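Local coordinates for protein beta-lactamase Rm3 (Uncultured bacterium, PDB 5IQK) that hydrolyses beta-lactam antibiotics as a zinc-dependent, subclass B3 metallo-beta-lactamase, at residues Ser32-Thr37 / Trp162-Cys167; Ala58-Gly61 / Arg66-Asp69; Ser102-Leu107 / Met131-Asp136; Asn174-Asp179 / Gln248-Tyr253. One frame throughout, in Å; residues are numbered along the deposited sequence.

Contact 1: Ser32-Thr37 / Trp162-Cys167; sequences SSVLVT and WTWQSC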
# COMPACT_ATOMS: atom_id res chain seq x y z
N SER A 32 6.00 2.45 -0.15
CA SER A 32 6.05 1.68 1.09
C SER A 32 6.05 0.19 0.84
O SER A 32 5.51 -0.30 -0.16
CB SER A 32 4.88 2.05 2.01
OG SER A 32 4.95 3.42 2.40
N SER A 33 6.71 -0.53 1.73
CA SER A 33 6.58 -1.97 1.86
C SER A 33 6.70 -2.25 3.34
O SER A 33 7.53 -1.64 4.01
CB SER A 33 7.65 -2.71 1.05
OG SER A 33 7.46 -4.12 1.17
N VAL A 34 5.87 -3.14 3.87
CA VAL A 34 5.81 -3.36 5.31
C VAL A 34 5.89 -4.85 5.63
O VAL A 34 5.21 -5.67 5.00
CB VAL A 34 4.51 -2.74 5.92
CG1 VAL A 34 4.29 -3.21 7.37
CG2 VAL A 34 4.56 -1.22 5.85
N LEU A 35 6.72 -5.19 6.61
CA LEU A 35 6.91 -6.56 7.06
C LEU A 35 6.29 -6.76 8.45
O LEU A 35 6.58 -6.00 9.37
CB LEU A 35 8.40 -6.91 7.08
CG LEU A 35 8.79 -8.36 7.37
CD1 LEU A 35 8.44 -9.26 6.20
CD2 LEU A 35 10.29 -8.43 7.70
N VAL A 36 5.43 -7.76 8.58
CA VAL A 36 4.80 -8.08 9.84
C VAL A 36 5.20 -9.51 10.20
O VAL A 36 4.82 -10.46 9.52
CB VAL A 36 3.26 -7.94 9.80
CG1 VAL A 36 2.69 -8.08 11.21
CG2 VAL A 36 2.84 -6.61 9.14
N THR A 37 5.96 -9.67 11.27
CA THR A 37 6.68 -10.91 11.52
C THR A 37 6.04 -11.81 12.58
O THR A 37 5.27 -11.35 13.43
CB THR A 37 8.12 -10.62 11.97
OG1 THR A 37 8.10 -9.93 13.22
CG2 THR A 37 8.86 -9.76 10.93
N TRP A 162 -5.36 -2.34 4.57
CA TRP A 162 -5.18 -3.48 5.47
C TRP A 162 -5.03 -3.04 6.91
O TRP A 162 -4.36 -2.05 7.20
CB TRP A 162 -3.94 -4.28 5.06
CG TRP A 162 -4.06 -4.95 3.72
CD1 TRP A 162 -3.68 -4.43 2.51
CD2 TRP A 162 -4.60 -6.25 3.46
NE1 TRP A 162 -3.96 -5.34 1.51
CE2 TRP A 162 -4.51 -6.46 2.07
CE3 TRP A 162 -5.13 -7.25 4.26
CZ2 TRP A 162 -4.94 -7.65 1.47
CZ3 TRP A 162 -5.56 -8.43 3.67
CH2 TRP A 162 -5.47 -8.61 2.28
N THR A 163 -5.65 -3.78 7.83
CA THR A 163 -5.49 -3.51 9.25
C THR A 163 -5.09 -4.77 10.00
O THR A 163 -5.44 -5.89 9.62
CB THR A 163 -6.76 -2.97 9.92
OG1 THR A 163 -7.83 -3.93 9.76
CG2 THR A 163 -7.16 -1.63 9.32
N TRP A 164 -4.36 -4.56 11.09
CA TRP A 164 -3.96 -5.63 11.98
C TRP A 164 -3.53 -5.01 13.30
O TRP A 164 -3.42 -3.79 13.40
CB TRP A 164 -2.83 -6.45 11.36
CG TRP A 164 -1.54 -5.69 11.19
CD1 TRP A 164 -0.44 -5.75 12.00
CD2 TRP A 164 -1.22 -4.75 10.16
NE1 TRP A 164 0.54 -4.92 11.54
CE2 TRP A 164 0.09 -4.29 10.40
CE3 TRP A 164 -1.91 -4.26 9.05
CZ2 TRP A 164 0.72 -3.36 9.59
CZ3 TRP A 164 -1.28 -3.33 8.23
CH2 TRP A 164 0.01 -2.89 8.50
N GLN A 165 -3.25 -5.85 14.29
CA GLN A 165 -2.72 -5.36 15.56
C GLN A 165 -1.29 -5.81 15.75
O GLN A 165 -0.91 -6.91 15.35
CB GLN A 165 -3.57 -5.85 16.75
CG GLN A 165 -5.03 -5.50 16.67
CD GLN A 165 -5.71 -5.56 18.03
OE1 GLN A 165 -5.24 -6.24 18.95
NE2 GLN A 165 -6.82 -4.85 18.15
N SER A 166 -0.48 -4.95 16.37
CA SER A 166 0.87 -5.30 16.75
C SER A 166 1.04 -4.94 18.22
O SER A 166 0.54 -3.91 18.67
CB SER A 166 1.91 -4.57 15.90
OG SER A 166 2.08 -5.22 14.66
N CYS A 167 1.73 -5.81 18.95
CA CYS A 167 1.91 -5.66 20.39
C CYS A 167 3.38 -5.56 20.78
O CYS A 167 4.22 -6.20 20.16
CB CYS A 167 1.25 -6.82 21.13
SG CYS A 167 -0.54 -7.00 20.84

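Contact 2: Ala58-Gly61 / Arg66-Asp69; sequences ANIG and RIED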
# COMPACT_ATOMS: atom_id res chain seq x y z
N ALA A 58 16.64 -7.01 0.28
CA ALA A 58 17.85 -6.61 0.99
C ALA A 58 17.49 -6.01 2.34
O ALA A 58 18.15 -6.28 3.35
CB ALA A 58 18.66 -5.62 0.16
N ASN A 59 16.41 -5.23 2.36
CA ASN A 59 15.93 -4.59 3.58
C ASN A 59 15.39 -5.59 4.61
O ASN A 59 15.57 -5.40 5.81
CB ASN A 59 14.84 -3.55 3.26
CG ASN A 59 15.41 -2.27 2.66
OD1 ASN A 59 16.61 -2.02 2.72
ND2 ASN A 59 14.53 -1.43 2.10
N ILE A 60 14.70 -6.63 4.14
CA ILE A 60 14.22 -7.68 5.02
C ILE A 60 15.42 -8.34 5.71
O ILE A 60 15.41 -8.55 6.91
CB ILE A 60 13.38 -8.73 4.26
CG1 ILE A 60 12.07 -8.10 3.77
CG2 ILE A 60 13.09 -9.96 5.14
CD1 ILE A 60 11.29 -8.99 2.83
N GLY A 61 16.46 -8.64 4.93
CA GLY A 61 17.68 -9.23 5.45
C GLY A 61 18.41 -8.35 6.45
O GLY A 61 18.92 -8.84 7.47
N ARG A 66 14.26 -13.13 6.72
CA ARG A 66 14.51 -13.75 5.41
C ARG A 66 13.26 -13.74 4.53
O ARG A 66 12.16 -13.98 5.01
CB ARG A 66 14.99 -15.19 5.57
CG ARG A 66 16.19 -15.36 6.49
CD ARG A 66 16.46 -16.82 6.74
NE ARG A 66 16.84 -17.52 5.51
CZ ARG A 66 16.39 -18.72 5.17
NH1 ARG A 66 15.57 -19.38 5.98
NH2 ARG A 66 16.80 -19.28 4.03
N ILE A 67 13.47 -13.48 3.24
CA ILE A 67 12.37 -13.49 2.27
C ILE A 67 11.78 -14.89 2.21
O ILE A 67 10.60 -15.07 1.96
CB ILE A 67 12.85 -13.04 0.86
CG1 ILE A 67 11.67 -12.95 -0.12
CG2 ILE A 67 13.93 -13.98 0.33
CD1 ILE A 67 10.64 -11.94 0.30
N GLU A 68 12.61 -15.89 2.52
CA GLU A 68 12.19 -17.28 2.48
C GLU A 68 11.14 -17.56 3.56
O GLU A 68 10.42 -18.56 3.49
CB GLU A 68 13.39 -18.22 2.68
CG GLU A 68 14.36 -18.24 1.50
CD GLU A 68 15.39 -17.11 1.56
OE1 GLU A 68 15.39 -16.35 2.55
OE2 GLU A 68 16.19 -16.99 0.60
N ASP A 69 11.06 -16.69 4.55
CA ASP A 69 10.13 -16.89 5.66
C ASP A 69 8.83 -16.10 5.48
O ASP A 69 7.93 -16.18 6.31
CB ASP A 69 10.79 -16.52 6.98
CG ASP A 69 11.90 -17.48 7.36
OD1 ASP A 69 11.78 -18.68 7.01
OD2 ASP A 69 12.88 -17.06 8.00

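Contact 3: Ser102-Leu107 / Met131-Asp136; sequences SAALDL and MRLARD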
# COMPACT_ATOMS: atom_id res chain seq x y z
N SER A 102 -10.45 -6.89 -8.50
CA SER A 102 -10.08 -5.97 -9.58
C SER A 102 -8.55 -5.85 -9.73
O SER A 102 -8.03 -5.94 -10.84
CB SER A 102 -10.70 -4.59 -9.35
OG SER A 102 -10.21 -3.66 -10.30
N ALA A 103 -7.84 -5.65 -8.62
CA ALA A 103 -6.38 -5.54 -8.70
C ALA A 103 -5.76 -6.84 -9.23
O ALA A 103 -4.76 -6.82 -9.95
CB ALA A 103 -5.79 -5.19 -7.32
N ALA A 104 -6.36 -7.98 -8.87
CA ALA A 104 -5.81 -9.27 -9.28
C ALA A 104 -5.82 -9.43 -10.79
O ALA A 104 -4.98 -10.14 -11.36
CB ALA A 104 -6.60 -10.41 -8.64
N LEU A 105 -6.78 -8.79 -11.44
CA LEU A 105 -6.81 -8.78 -12.90
C LEU A 105 -5.59 -8.05 -13.44
O LEU A 105 -4.96 -8.52 -14.40
CB LEU A 105 -8.09 -8.13 -13.42
CG LEU A 105 -9.40 -8.88 -13.17
CD1 LEU A 105 -10.56 -8.01 -13.63
CD2 LEU A 105 -9.39 -10.21 -13.89
N ASP A 106 -5.25 -6.91 -12.84
CA ASP A 106 -4.04 -6.19 -13.24
C ASP A 106 -2.79 -7.05 -13.00
O ASP A 106 -1.94 -7.17 -13.88
CB ASP A 106 -3.87 -4.88 -12.47
CG ASP A 106 -5.04 -3.93 -12.62
OD1 ASP A 106 -5.84 -4.11 -13.56
OD2 ASP A 106 -5.15 -3.00 -11.80
N LEU A 107 -2.69 -7.63 -11.81
CA LEU A 107 -1.51 -8.42 -11.43
C LEU A 107 -1.30 -9.60 -12.37
O LEU A 107 -0.16 -9.88 -12.76
CB LEU A 107 -1.64 -8.92 -9.99
CG LEU A 107 -1.11 -8.01 -8.89
CD1 LEU A 107 -1.72 -6.60 -8.93
CD2 LEU A 107 -1.34 -8.67 -7.54
N MET A 131 -2.35 -16.34 -7.00
CA MET A 131 -3.03 -15.33 -6.20
C MET A 131 -4.25 -15.81 -5.42
O MET A 131 -4.87 -16.81 -5.77
CB MET A 131 -3.45 -14.18 -7.10
CG MET A 131 -2.29 -13.35 -7.60
SD MET A 131 -2.89 -11.95 -8.51
CE MET A 131 -3.42 -12.72 -10.03
N ARG A 132 -4.58 -15.09 -4.36
CA ARG A 132 -5.82 -15.31 -3.61
C ARG A 132 -6.62 -14.03 -3.59
O ARG A 132 -6.08 -12.96 -3.36
CB ARG A 132 -5.53 -15.79 -2.19
CG ARG A 132 -4.79 -17.11 -2.12
CD ARG A 132 -5.57 -18.18 -2.87
NE ARG A 132 -4.86 -19.46 -2.95
CZ ARG A 132 -4.93 -20.41 -2.02
NH1 ARG A 132 -5.67 -20.22 -0.93
NH2 ARG A 132 -4.26 -21.54 -2.17
N LEU A 133 -7.92 -14.11 -3.83
CA LEU A 133 -8.71 -12.89 -3.87
C LEU A 133 -9.04 -12.40 -2.46
O LEU A 133 -9.48 -13.17 -1.61
CB LEU A 133 -9.99 -13.12 -4.68
CG LEU A 133 -9.72 -13.49 -6.13
CD1 LEU A 133 -11.03 -13.66 -6.90
CD2 LEU A 133 -8.86 -12.43 -6.79
N ALA A 134 -8.83 -11.11 -2.24
CA ALA A 134 -9.13 -10.46 -0.97
C ALA A 134 -10.34 -9.53 -1.13
O ALA A 134 -10.25 -8.50 -1.80
CB ALA A 134 -7.94 -9.67 -0.46
N ARG A 135 -11.45 -9.90 -0.52
CA ARG A 135 -12.66 -9.10 -0.61
C ARG A 135 -12.77 -8.26 0.65
O ARG A 135 -12.09 -8.53 1.65
CB ARG A 135 -13.87 -10.01 -0.76
CG ARG A 135 -13.72 -10.97 -1.92
CD ARG A 135 -14.98 -11.75 -2.23
NE ARG A 135 -14.74 -12.72 -3.29
CZ ARG A 135 -14.84 -12.47 -4.58
NH1 ARG A 135 -15.20 -11.26 -5.00
NH2 ARG A 135 -14.59 -13.43 -5.46
N ASP A 136 -13.64 -7.26 0.62
CA ASP A 136 -13.87 -6.38 1.77
C ASP A 136 -14.24 -7.19 3.02
O ASP A 136 -15.14 -8.03 3.00
CB ASP A 136 -14.96 -5.36 1.44
CG ASP A 136 -15.15 -4.33 2.54
OD1 ASP A 136 -14.21 -3.55 2.78
OD2 ASP A 136 -16.24 -4.31 3.15

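Contact 4: Asn174-Asp179 / Gln248-Tyr253; sequences NMVYAD and QACRAY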
# COMPACT_ATOMS: atom_id res chain seq x y z
N ASN A 174 -3.43 -0.54 17.02
CA ASN A 174 -4.06 -0.79 15.73
C ASN A 174 -3.23 -0.23 14.59
O ASN A 174 -2.97 0.97 14.53
CB ASN A 174 -5.48 -0.21 15.71
CG ASN A 174 -6.36 -0.79 16.78
OD1 ASN A 174 -6.44 -2.00 16.93
ND2 ASN A 174 -7.01 0.07 17.56
N MET A 175 -2.81 -1.12 13.69
CA MET A 175 -1.98 -0.75 12.56
C MET A 175 -2.84 -0.62 11.32
O MET A 175 -3.78 -1.38 11.12
CB MET A 175 -0.88 -1.77 12.32
CG MET A 175 -0.23 -2.30 13.59
SD MET A 175 0.62 -1.03 14.55
CE MET A 175 2.10 -0.83 13.56
N VAL A 176 -2.50 0.35 10.49
CA VAL A 176 -3.24 0.58 9.26
C VAL A 176 -2.25 0.79 8.12
O VAL A 176 -1.37 1.63 8.22
CB VAL A 176 -4.17 1.80 9.36
CG1 VAL A 176 -4.88 2.04 8.02
CG2 VAL A 176 -5.21 1.61 10.48
N TYR A 177 -2.42 0.02 7.04
CA TYR A 177 -1.73 0.27 5.79
C TYR A 177 -2.79 0.82 4.85
O TYR A 177 -3.66 0.07 4.41
CB TYR A 177 -1.09 -1.00 5.22
CG TYR A 177 -0.18 -0.76 4.02
CD1 TYR A 177 1.20 -0.63 4.19
CD2 TYR A 177 -0.69 -0.64 2.73
CE1 TYR A 177 2.04 -0.41 3.11
CE2 TYR A 177 0.14 -0.41 1.64
CZ TYR A 177 1.50 -0.31 1.84
OH TYR A 177 2.32 -0.09 0.76
N ALA A 178 -2.74 2.12 4.58
CA ALA A 178 -3.78 2.77 3.78
C ALA A 178 -3.36 2.86 2.33
O ALA A 178 -2.26 3.33 2.01
CB ALA A 178 -4.10 4.15 4.32
N ASP A 179 -4.23 2.40 1.45
CA ASP A 179 -3.96 2.53 0.04
C ASP A 179 -4.01 4.00 -0.38
O ASP A 179 -4.59 4.84 0.31
CB ASP A 179 -4.97 1.73 -0.78
CG ASP A 179 -4.53 1.57 -2.23
OD1 ASP A 179 -3.31 1.74 -2.50
OD2 ASP A 179 -5.39 1.29 -3.08
N GLN A 248 -5.10 10.13 15.24
CA GLN A 248 -5.82 11.00 14.32
C GLN A 248 -5.34 10.87 12.88
O GLN A 248 -5.87 11.55 11.98
CB GLN A 248 -5.70 12.45 14.79
CG GLN A 248 -6.59 12.84 15.97
CD GLN A 248 -8.07 12.79 15.63
OE1 GLN A 248 -8.50 13.31 14.60
NE2 GLN A 248 -8.86 12.16 16.49
N ALA A 249 -4.36 10.01 12.65
CA ALA A 249 -3.68 9.94 11.35
C ALA A 249 -4.59 9.58 10.17
O ALA A 249 -4.51 10.21 9.13
CB ALA A 249 -2.51 8.96 11.42
N CYS A 250 -5.42 8.55 10.31
CA CYS A 250 -6.32 8.19 9.21
C CYS A 250 -7.32 9.30 8.91
O CYS A 250 -7.64 9.54 7.75
CB CYS A 250 -7.06 6.88 9.49
SG CYS A 250 -5.96 5.47 9.63
N ARG A 251 -7.82 9.98 9.94
CA ARG A 251 -8.73 11.11 9.72
C ARG A 251 -8.06 12.25 8.96
O ARG A 251 -8.67 12.87 8.09
CB ARG A 251 -9.28 11.66 11.04
CG ARG A 251 -10.21 10.73 11.80
CD ARG A 251 -10.88 11.51 12.93
NE ARG A 251 -11.90 12.42 12.42
CZ ARG A 251 -12.26 13.57 13.00
NH1 ARG A 251 -11.68 13.94 14.14
NH2 ARG A 251 -13.19 14.33 12.45
N ALA A 252 -6.80 12.52 9.28
CA ALA A 252 -6.06 13.58 8.60
C ALA A 252 -5.74 13.18 7.16
O ALA A 252 -5.73 14.02 6.26
CB ALA A 252 -4.78 13.91 9.35
N TYR A 253 -5.46 11.90 6.96
CA TYR A 253 -5.17 11.34 5.65
C TYR A 253 -6.37 11.50 4.73
O TYR A 253 -6.24 11.92 3.56
CB TYR A 253 -4.80 9.87 5.81
CG TYR A 253 -4.39 9.11 4.56
CD1 TYR A 253 -3.18 9.36 3.95
CD2 TYR A 253 -5.21 8.11 4.03
CE1 TYR A 253 -2.78 8.63 2.82
CE2 TYR A 253 -4.83 7.38 2.91
CZ TYR A 253 -3.62 7.66 2.31
OH TYR A 253 -3.23 6.93 1.20

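Contact 1: Ser32-Thr37 / Trp162-Cys167
Val36 lays both of its methyl groups against the five-membered side of the Trp164 indole. CG2 of Val36 is the nearer, 3.7 Å from Trp164 NE1 and 3.4 Å above the ring plane, displaced toward the rim; CG1 of Val36 follows at 3.8 Å from the same nitrogen. Two residues earlier on the same strand, Val34 touches the benzo part of the indole, with CG1 of Val34 4.2 Å from CZ2 of Trp164. All three side chains are buried, and the contact is purely apolar: no hydrogen bond passes between 32-37 and 162-167. The ring reaches this position because CG of Trp164 stands between its own backbone N and carbonyl carbon (chi1 66°), which raises the indole from its strand toward the valines.

The indole N-H is nevertheless satisfied, since NE1 of Trp164 is hydrogen-bonded to OG1 of Thr23. That hydroxyl also bonds to OG of Ser166, so Thr23 of strand 23-25 holds both the indole and Ser166 of strand 160-168. Further out, Ile45 of strand 42-45 and Met175 and Tyr177 of strand 171-178 also touch the Trp164 side chain.

Strand 34-36 belongs to the seven-stranded mixed sheet and strand 160-168 to the five-stranded one. A tryptophan filling the space between two facing sheets in this way forms part of the hydrophobic interior of the alpha-beta/beta-alpha sandwich characteristic of metallo-beta-lactamases.

Contact 2: Ala58-Gly61 / Arg66-Asp69
Ile60, near the end of helix 53-62, packs against Arg66 and Ile67 where the chain turns back toward strand 70-74. This is the return connection of a beta-alpha-beta crossover, in which the helix links the parallel neighbours 42-45 and 70-74 of the seven-stranded sheet.

The apolar part is made by the two isoleucines, which meet obliquely through their terminal methyls, CD1 of Ile60 lying 3.9 Å from CD1 of Ile67. CG1 of Ile67 is anti to the backbone N (chi1 -175°), and the next bond bends the chain so that its methyl is presented to the helix. Ile67 also touches Leu89, Arg92 and Ser93 of helix 86-93, while Ile60 also touches Val26 and Phe65. Besides this methyl pair, the helix meets backbone: CG2 of Ile60 sits 3.7 Å from N of Arg66.

No hydrogen bond joins 58-61 to 66-69; within 66-69, Asp69 N donates to Arg66 O at 3.0 Å, closing the short 3-10 turn. CB of Arg66 points away from the helix, and its guanidinium enters a charge network with Glu68 and, at longer range, Asp69, in which no N-H points at either carboxylate oxygen. The Glu68 oxygen OE1 is 3.5 Å from Arg66 NE but well out of the guanidinium plane, and CB of Glu68 lies 3.7 Å above one face of that group.

Contact 3: Ser102-Leu107 / Met131-Asp136
Met131 fits its thioether against the side of helix 101-109, between Ala104 and Leu107, while Leu133 covers the other flank of Ala104. The helix and strand 131-133 are successive elements of a beta-alpha-beta unit that starts at strand 96-99, and strand 131-133 is an edge strand of the seven-stranded sheet. The segment axes approach to 9.1 Å and run nearly antiparallel, at 161°, as expected for a helix packed on the strand that follows it in such a unit.

The small side chain of Ala104 forms a shallow place on the helix surface, and two larger groups from the strand settle there. Leu133 brings CD2 to 3.6 Å from CB of Ala104; CB of Leu133 does not aim at the helix, but the CD2 branch reaches across to it. From the other end of the strand, SD of Met131 lies 4.0 Å from CB of Ala104. Leu107, one helical turn further on, supplies the other wall of the methionine's seat, with CB of Leu107 3.6 Å from SD of Met131 and CD2 only slightly farther. Leu107 also touches Val97 and Ala99 of strand 96-99, which places it between the helix and the sheet, and Ala108 adds another contact to Met131.

No hydrogen bond crosses between the segments, and the match is one of shape. The methionine chain is extended as far as its sulfur and then bends at chi3 (-74°), which tucks the terminal methyl under the helix backbone and leaves CE of Met131 3.3 Å from O of Ala104.

Contact 4: Asn174-Asp179 / Gln248-Tyr253
A chi1 of -177° turns CG of Tyr253 opposite the backbone nitrogen and sends the phenol from helix 249-269 across to the end of strand 171-178, where it meets Ala178 and Asp179. Cys250, one turn earlier, has SG anti to its carbonyl carbon (chi1 -64°), and this sets the sulfur before Val176.

The phenol makes the one hydrogen bond between the segments: OH of Tyr253 donates to the backbone O of Asp179 at 2.6 Å. The hydroxyl approaches from above the carbonyl plane, 48° out of it, whereas the oxygen lies at the edge of the tyrosine ring and in its plane. Beside this bond, CB of Ala178 packs 3.6 Å from CE2 of Tyr253. The sulfur of Cys250 faces both branches of Val176, with CG1 of Val176 at 3.9 Å from SG and CG2 almost as near.

Tyr253 grips only the backbone of Asp179. CB of Asp179 points away from the helix, and the carboxylate bonds through OD1 to ND1 of His77, a zinc ligand; Asp179 is thus a second-shell residue that may orient this histidine at the metal centre.

Around the contact, the disulfide from Cys250 to Cys216 ties the helix to the chain just before strand 218-221. Leu219 and Ser221 of that strand touch Ala178 and Tyr253 respectively, so helix 249-269 covers the outer face of the five-stranded sheet over its neighbouring strands 171-178 and 218-221.

Contacts 1 and 4 are both buried and share the five-stranded sheet, whose neighbouring strands 160-168 and 171-178 are joined by backbone bonds such as Trp164 O to Met175 N. Contact 1 looks inward to the other sheet, contact 4 outward to a helix. Contacts 2 and 3 belong to crossover units of the seven-stranded sheet and do not touch each other; contact 2 is buried at its isoleucines but carries the exposed, charged Arg66, and contact 3 is only partly buried. Leu35 packs on Ile60, linking contacts 1 and 2, and Trp162 on Ala134, linking 1 and 3. Contact 4 alone includes a hydrogen bond between its segments, and it comes closest to the zinc site.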